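Local coordinates for protein Exo-beta-1,3-galactanase (Bifidobacterium bifidum, PDB 5FLW) that probably hydrolyses beta-1,3-galactan chains from one end to release galactose, as a putative exo-beta-1,3-galactanase of glycoside hydrolase family 43, at residues A177-T182 and G225-W230; D197-W202 and Y217-D222. One frame throughout, in Å; residues are numbered along the deposited sequence.

Interaction 1: A177-T182 and G225-W230; sequences ACERAT and GPWSEW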
loop_
_atom_site.group_PDB
_atom_site.type_symbol
_atom_site.label_atom_id
_atom_site.label_comp_id
_atom_site.label_asym_id
_atom_site.label_seq_id
_atom_site.Cartn_x
_atom_site.Cartn_y
_atom_site.Cartn_z
ATOM N N ALA A 177 -6.624 -13.185 10.203
ATOM C CA ALA A 177 -7.553 -12.274 10.854
ATOM C C ALA A 177 -8.470 -11.697 9.786
ATOM O O ALA A 177 -8.107 -11.623 8.606
ATOM C CB ALA A 177 -6.822 -11.124 11.578
ATOM N N CYS A 178 -9.676 -11.309 10.217
ATOM C CA CYS A 178 -10.590 -10.603 9.330
ATOM C C CYS A 178 -11.337 -9.601 10.204
ATOM O O CYS A 178 -12.177 -9.997 11.024
ATOM C CB CYS A 178 -11.536 -11.569 8.618
ATOM S SG CYS A 178 -12.553 -10.728 7.374
ATOM N N GLU A 179 -10.997 -8.319 10.065
ATOM C CA GLU A 179 -11.459 -7.306 11.001
ATOM C C GLU A 179 -12.358 -6.282 10.330
ATOM O O GLU A 179 -12.045 -5.760 9.243
ATOM C CB GLU A 179 -10.278 -6.567 11.693
ATOM C CG GLU A 179 -9.349 -7.525 12.443
ATOM C CD GLU A 179 -10.018 -8.123 13.681
ATOM O OE1 GLU A 179 -10.856 -7.433 14.315
ATOM O OE2 GLU A 179 -9.691 -9.288 14.037
ATOM N N ARG A 180 -13.444 -5.951 11.027
ATOM C CA ARG A 180 -14.252 -4.784 10.714
ATOM C C ARG A 180 -13.864 -3.688 11.691
ATOM O O ARG A 180 -13.480 -3.967 12.832
ATOM C CB ARG A 180 -15.750 -5.088 10.831
ATOM C CG ARG A 180 -16.306 -5.970 9.711
ATOM C CD ARG A 180 -17.757 -6.274 9.988
ATOM N NE ARG A 180 -18.457 -6.849 8.847
ATOM C CZ ARG A 180 -18.822 -8.122 8.748
ATOM N NH1 ARG A 180 -18.540 -8.974 9.718
ATOM N NH2 ARG A 180 -19.467 -8.551 7.667
ATOM N N ALA A 181 -13.904 -2.446 11.216
ATOM C CA ALA A 181 -13.608 -1.333 12.096
ATOM C C ALA A 181 -14.690 -1.216 13.170
ATOM O O ALA A 181 -15.828 -1.696 13.020
ATOM C CB ALA A 181 -13.458 -0.018 11.321
ATOM N N THR A 182 -14.302 -0.590 14.279
ATOM C CA THR A 182 -15.191 -0.420 15.422
ATOM C C THR A 182 -16.490 0.266 15.000
ATOM O O THR A 182 -16.469 1.330 14.365
ATOM C CB THR A 182 -14.471 0.424 16.489
ATOM O OG1 THR A 182 -13.177 -0.134 16.774
ATOM C CG2 THR A 182 -15.322 0.473 17.781
ATOM N N GLY A 225 -4.780 -11.230 16.483
ATOM C CA GLY A 225 -5.576 -10.460 17.416
ATOM C C GLY A 225 -5.413 -10.938 18.859
ATOM O O GLY A 225 -4.585 -11.832 19.141
ATOM N N PRO A 226 -6.219 -10.379 19.782
ATOM C CA PRO A 226 -7.262 -9.375 19.519
ATOM C C PRO A 226 -6.727 -8.030 19.050
ATOM O O PRO A 226 -5.715 -7.525 19.542
ATOM C CB PRO A 226 -7.926 -9.160 20.882
ATOM C CG PRO A 226 -7.016 -9.752 21.887
ATOM C CD PRO A 226 -6.144 -10.758 21.208
ATOM N N TRP A 227 -7.441 -7.459 18.091
ATOM C CA TRP A 227 -7.157 -6.119 17.617
ATOM C C TRP A 227 -7.954 -5.094 18.423
ATOM O O TRP A 227 -9.136 -5.287 18.715
ATOM C CB TRP A 227 -7.459 -6.025 16.124
ATOM C CG TRP A 227 -6.417 -6.734 15.322
ATOM C CD1 TRP A 227 -6.461 -8.030 14.861
ATOM C CD2 TRP A 227 -5.143 -6.209 14.911
ATOM N NE1 TRP A 227 -5.307 -8.331 14.167
ATOM C CE2 TRP A 227 -4.480 -7.235 14.185
ATOM C CE3 TRP A 227 -4.502 -4.970 15.064
ATOM C CZ2 TRP A 227 -3.198 -7.047 13.616
ATOM C CZ3 TRP A 227 -3.214 -4.788 14.505
ATOM C CH2 TRP A 227 -2.585 -5.822 13.788
ATOM N N SER A 228 -7.278 -4.007 18.790
ATOM C CA SER A 228 -7.851 -2.977 19.643
ATOM C C SER A 228 -8.914 -2.175 18.883
ATOM O O SER A 228 -9.087 -2.297 17.665
ATOM C CB SER A 228 -6.755 -2.031 20.137
ATOM O OG SER A 228 -6.360 -1.131 19.114
ATOM N N GLU A 229 -9.631 -1.337 19.635
ATOM C CA GLU A 229 -10.537 -0.353 19.052
ATOM C C GLU A 229 -9.813 0.446 17.960
ATOM O O GLU A 229 -8.627 0.758 18.092
ATOM C CB GLU A 229 -10.964 0.590 20.182
ATOM C CG GLU A 229 -11.672 1.837 19.721
ATOM C CD GLU A 229 -11.859 2.885 20.831
ATOM O OE1 GLU A 229 -11.040 2.938 21.782
ATOM O OE2 GLU A 229 -12.823 3.673 20.749
ATOM N N TRP A 230 -10.528 0.805 16.906
ATOM C CA TRP A 230 -9.929 1.601 15.844
ATOM C C TRP A 230 -10.043 3.077 16.223
ATOM O O TRP A 230 -11.132 3.566 16.504
ATOM C CB TRP A 230 -10.598 1.309 14.501
ATOM C CG TRP A 230 -10.279 -0.068 13.999
ATOM C CD1 TRP A 230 -10.839 -1.241 14.414
ATOM C CD2 TRP A 230 -9.309 -0.417 13.008
ATOM N NE1 TRP A 230 -10.281 -2.294 13.740
ATOM C CE2 TRP A 230 -9.339 -1.817 12.868
ATOM C CE3 TRP A 230 -8.420 0.318 12.220
ATOM C CZ2 TRP A 230 -8.516 -2.494 11.973
ATOM C CZ3 TRP A 230 -7.606 -0.357 11.336
ATOM C CH2 TRP A 230 -7.658 -1.747 11.219
HETATM O O HOH W 1 -11.536 -4.830 14.465
HETATM O O HOH W 2 -9.445 -9.176 17.068
#
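Two neighbouring blades of the family 43 five-bladed beta-propeller meet here. E179 and T182, at and beyond the end of outer strand 172-179, face W227 and W230 in the loop ahead of strand 231-232. One direct hydrogen bond joins the segments. The backbone N of W230 donates to T182 OG1 at 2.8 Å, and the bond is nearly straight at 174°. The T182 hydroxyl is set for this by a chi1 of -52°, which turns OG1 anti to the carbonyl carbon. T182 OG1 also lies in the plane of the W230 ring, at its edge, 3.5 Å from W230 CD1. A181 takes one face of that ring. A181 CA makes a CH-pi contact, 3.9 Å from the centroid of the W230 five-membered ring.

E179 crosses W227 at about a right angle, with carboxylate and indole planes 48° apart. The bend of E179 at chi2 brings its carboxylate alongside W227, with E179 OE2 3.6 Å from W227 CD1. One water donates to E179 OE2 and accepts from the backbone N of W227. Another lies at the W230 ring edge and accepts from W230 NE1 at 2.9 Å. E179 OE1 and R180 O are within hydrogen-bonding distance of it. W227 NE1 itself bonds to L223 O, and W202 meets both indoles edge-to-face.

The seam therefore combines aromatic packing with water-mediated polar links. The polar link of the carboxylate to the loop runs through water, beside its direct packing on W227. The W230 indole is held by a face contact, an edge contact and a bound water.

Interaction 2: D197-W202 and Y217-D222; sequences DGLYYW and YSTATD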
loop_
_atom_site.group_PDB
_atom_site.type_symbol
_atom_site.label_atom_id
_atom_site.label_comp_id
_atom_site.label_asym_id
_atom_site.label_seq_id
_atom_site.Cartn_x
_atom_site.Cartn_y
_atom_site.Cartn_z
ATOM N N ASP A 197 8.538 -2.691 18.654
ATOM C CA ASP A 197 8.691 -3.213 20.017
ATOM C C ASP A 197 7.587 -4.208 20.361
ATOM O O ASP A 197 6.943 -4.131 21.413
ATOM C CB ASP A 197 8.780 -2.090 21.046
ATOM C CG ASP A 197 9.116 -2.605 22.437
ATOM O OD1 ASP A 197 9.739 -3.684 22.538
ATOM O OD2 ASP A 197 8.737 -1.905 23.441
ATOM N N GLY A 198 7.357 -5.147 19.437
ATOM C CA GLY A 198 6.420 -6.230 19.657
ATOM C C GLY A 198 4.959 -5.909 19.402
ATOM O O GLY A 198 4.128 -6.820 19.512
ATOM N N LEU A 199 4.605 -4.659 19.076
ATOM C CA LEU A 199 3.216 -4.265 18.852
ATOM C C LEU A 199 3.023 -3.965 17.367
ATOM O O LEU A 199 3.813 -3.218 16.779
ATOM C CB LEU A 199 2.858 -3.017 19.660
ATOM C CG LEU A 199 1.377 -2.669 19.759
ATOM C CD1 LEU A 199 0.673 -3.684 20.644
ATOM C CD2 LEU A 199 1.173 -1.280 20.287
ATOM N N TYR A 200 1.973 -4.547 16.771
ATOM C CA TYR A 200 1.609 -4.284 15.376
ATOM C C TYR A 200 0.658 -3.094 15.311
ATOM O O TYR A 200 -0.250 -2.964 16.139
ATOM C CB TYR A 200 0.905 -5.501 14.772
ATOM C CG TYR A 200 1.719 -6.782 14.793
ATOM C CD1 TYR A 200 2.657 -7.044 13.798
ATOM C CD2 TYR A 200 1.550 -7.732 15.818
ATOM C CE1 TYR A 200 3.402 -8.211 13.811
ATOM C CE2 TYR A 200 2.293 -8.904 15.841
ATOM C CZ TYR A 200 3.225 -9.138 14.836
ATOM O OH TYR A 200 3.971 -10.305 14.838
ATOM N N TYR A 201 0.878 -2.220 14.335
ATOM C CA TYR A 201 0.009 -1.074 14.092
ATOM C C TYR A 201 -0.542 -1.230 12.678
ATOM O O TYR A 201 0.229 -1.367 11.730
ATOM C CB TYR A 201 0.764 0.260 14.208
ATOM C CG TYR A 201 1.369 0.585 15.588
ATOM C CD1 TYR A 201 2.432 -0.155 16.103
ATOM C CD2 TYR A 201 0.905 1.676 16.334
ATOM C CE1 TYR A 201 2.998 0.151 17.353
ATOM C CE2 TYR A 201 1.455 1.997 17.574
ATOM C CZ TYR A 201 2.501 1.230 18.084
ATOM O OH TYR A 201 3.067 1.553 19.314
ATOM N N TRP A 202 -1.870 -1.215 12.555
ATOM C CA TRP A 202 -2.591 -1.452 11.310
ATOM C C TRP A 202 -3.422 -0.208 11.010
ATOM O O TRP A 202 -4.321 0.144 11.785
ATOM C CB TRP A 202 -3.495 -2.675 11.518
ATOM C CG TRP A 202 -4.362 -3.146 10.384
ATOM C CD1 TRP A 202 -4.535 -2.570 9.147
ATOM C CD2 TRP A 202 -5.208 -4.313 10.401
ATOM N NE1 TRP A 202 -5.432 -3.311 8.398
ATOM C CE2 TRP A 202 -5.854 -4.387 9.142
ATOM C CE3 TRP A 202 -5.469 -5.312 11.356
ATOM C CZ2 TRP A 202 -6.764 -5.413 8.826
ATOM C CZ3 TRP A 202 -6.360 -6.340 11.035
ATOM C CH2 TRP A 202 -6.986 -6.388 9.772
ATOM N N TYR A 217 -6.446 3.605 12.995
ATOM C CA TYR A 217 -5.506 2.519 13.247
ATOM C C TYR A 217 -5.959 1.646 14.420
ATOM O O TYR A 217 -6.741 2.062 15.294
ATOM C CB TYR A 217 -4.069 3.033 13.449
ATOM C CG TYR A 217 -3.839 3.681 14.804
ATOM C CD1 TYR A 217 -4.363 4.948 15.090
ATOM C CD2 TYR A 217 -3.120 3.027 15.801
ATOM C CE1 TYR A 217 -4.180 5.556 16.333
ATOM C CE2 TYR A 217 -2.926 3.625 17.064
ATOM C CZ TYR A 217 -3.452 4.889 17.319
ATOM O OH TYR A 217 -3.248 5.484 18.555
ATOM N N SER A 218 -5.430 0.419 14.434
ATOM C CA SER A 218 -5.656 -0.553 15.493
ATOM C C SER A 218 -4.317 -1.203 15.819
ATOM O O SER A 218 -3.411 -1.222 14.981
ATOM C CB SER A 218 -6.692 -1.593 15.044
ATOM O OG SER A 218 -6.931 -2.577 16.017
ATOM N N THR A 219 -4.184 -1.713 17.055
ATOM C CA THR A 219 -2.954 -2.371 17.502
ATOM C C THR A 219 -3.262 -3.766 18.050
ATOM O O THR A 219 -4.391 -4.068 18.460
ATOM C CB THR A 219 -2.191 -1.565 18.583
ATOM O OG1 THR A 219 -3.011 -1.448 19.746
ATOM C CG2 THR A 219 -1.880 -0.168 18.080
ATOM N N ALA A 220 -2.236 -4.621 18.028
ATOM C CA ALA A 220 -2.335 -5.979 18.551
ATOM C C ALA A 220 -0.925 -6.493 18.798
ATOM O O ALA A 220 0.039 -6.019 18.191
ATOM C CB ALA A 220 -3.105 -6.912 17.603
ATOM N N THR A 221 -0.816 -7.456 19.717
ATOM C CA THR A 221 0.442 -8.138 19.987
ATOM C C THR A 221 0.565 -9.451 19.224
ATOM O O THR A 221 1.626 -10.090 19.257
ATOM C CB THR A 221 0.575 -8.389 21.497
ATOM O OG1 THR A 221 -0.489 -9.247 21.913
ATOM C CG2 THR A 221 0.430 -7.094 22.270
ATOM N N ASP A 222 -0.490 -9.860 18.533
ATOM C CA ASP A 222 -0.457 -11.024 17.667
ATOM C C ASP A 222 -1.296 -10.658 16.455
ATOM O O ASP A 222 -2.345 -10.030 16.610
ATOM C CB ASP A 222 -1.081 -12.236 18.389
ATOM C CG ASP A 222 -0.808 -13.545 17.675
ATOM O OD1 ASP A 222 -1.365 -13.733 16.585
ATOM O OD2 ASP A 222 -0.013 -14.363 18.180
HETATM O O HOH W 3 4.080 -9.610 19.500
#
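A chi1 of -167° puts CG of L199 anti to its own N and sends both methyls across to the partner strand. L199 CD1 comes to 3.4 Å from A220 O and also touches T221 CG2. L199 CD2 packs on T219 CB at 3.8 Å. Y200 has CG anti to the carbonyl carbon instead (chi1 -59°). This lays the ring edge along the other chain, with Y200 CD2 3.3 Å from A220 O and Y200 CE2 near T221 O.

The backbones form an antiparallel ladder between strands 199-205 and 216-220. Y200 with A220 and W202 with S218 are the hydrogen-bonded pairs, and each is bonded twice. Y200 N donates to A220 O at 2.8 Å. The return bond, from A220 N to Y200 O, is longer at 3.2 Å. Between the two pairs lies the non-hydrogen-bonded pair Y201 and T219. These side chains run side by side, and T219 CG2 sits over one face of the Y201 ring, 4.2 Å from its centroid. Past the ladder, a water bridges G198 O and T221 O, the latter at a rather short distance.

Cutting L199 back to an alanine here removes both methyls and would probably open a gap beside A220 O, T219 and T221. The tyrosine hydroxyls reach beyond the pair: Y200 OH to D144, Y201 OH to G288 and Y217 OH to A290.

These are the two middle strands of a four-stranded propeller blade. Backbone bonds fix their register, while apolar contacts of L199 and Y201 with T219 pack the face that carries Y201 and T219. The tyrosine hydroxyls add polar ties to other parts of the chain.

Overall arrangement
Interaction 2 is nested along the chain inside the loop closed by interaction 1, and their centres are about 10 Å apart. Interaction 2 builds the middle of one propeller blade. Interaction 1 joins the outer side of that blade to the end of the preceding one. The 225-230 loop of interaction 1 also contacts strand 216-220 of interaction 2. S228 O lies 2.7 Å from S218 OG, and S228 N lies 2.9 Å from T219 O; both are probable hydrogen bonds. W230 CZ3 packs 3.4 Å from W202 O, so W202 of interaction 2 touches interaction 1. The two contacts lie on the same side of the chain's centre, their centres about 19 and 17 Å from it, respectively.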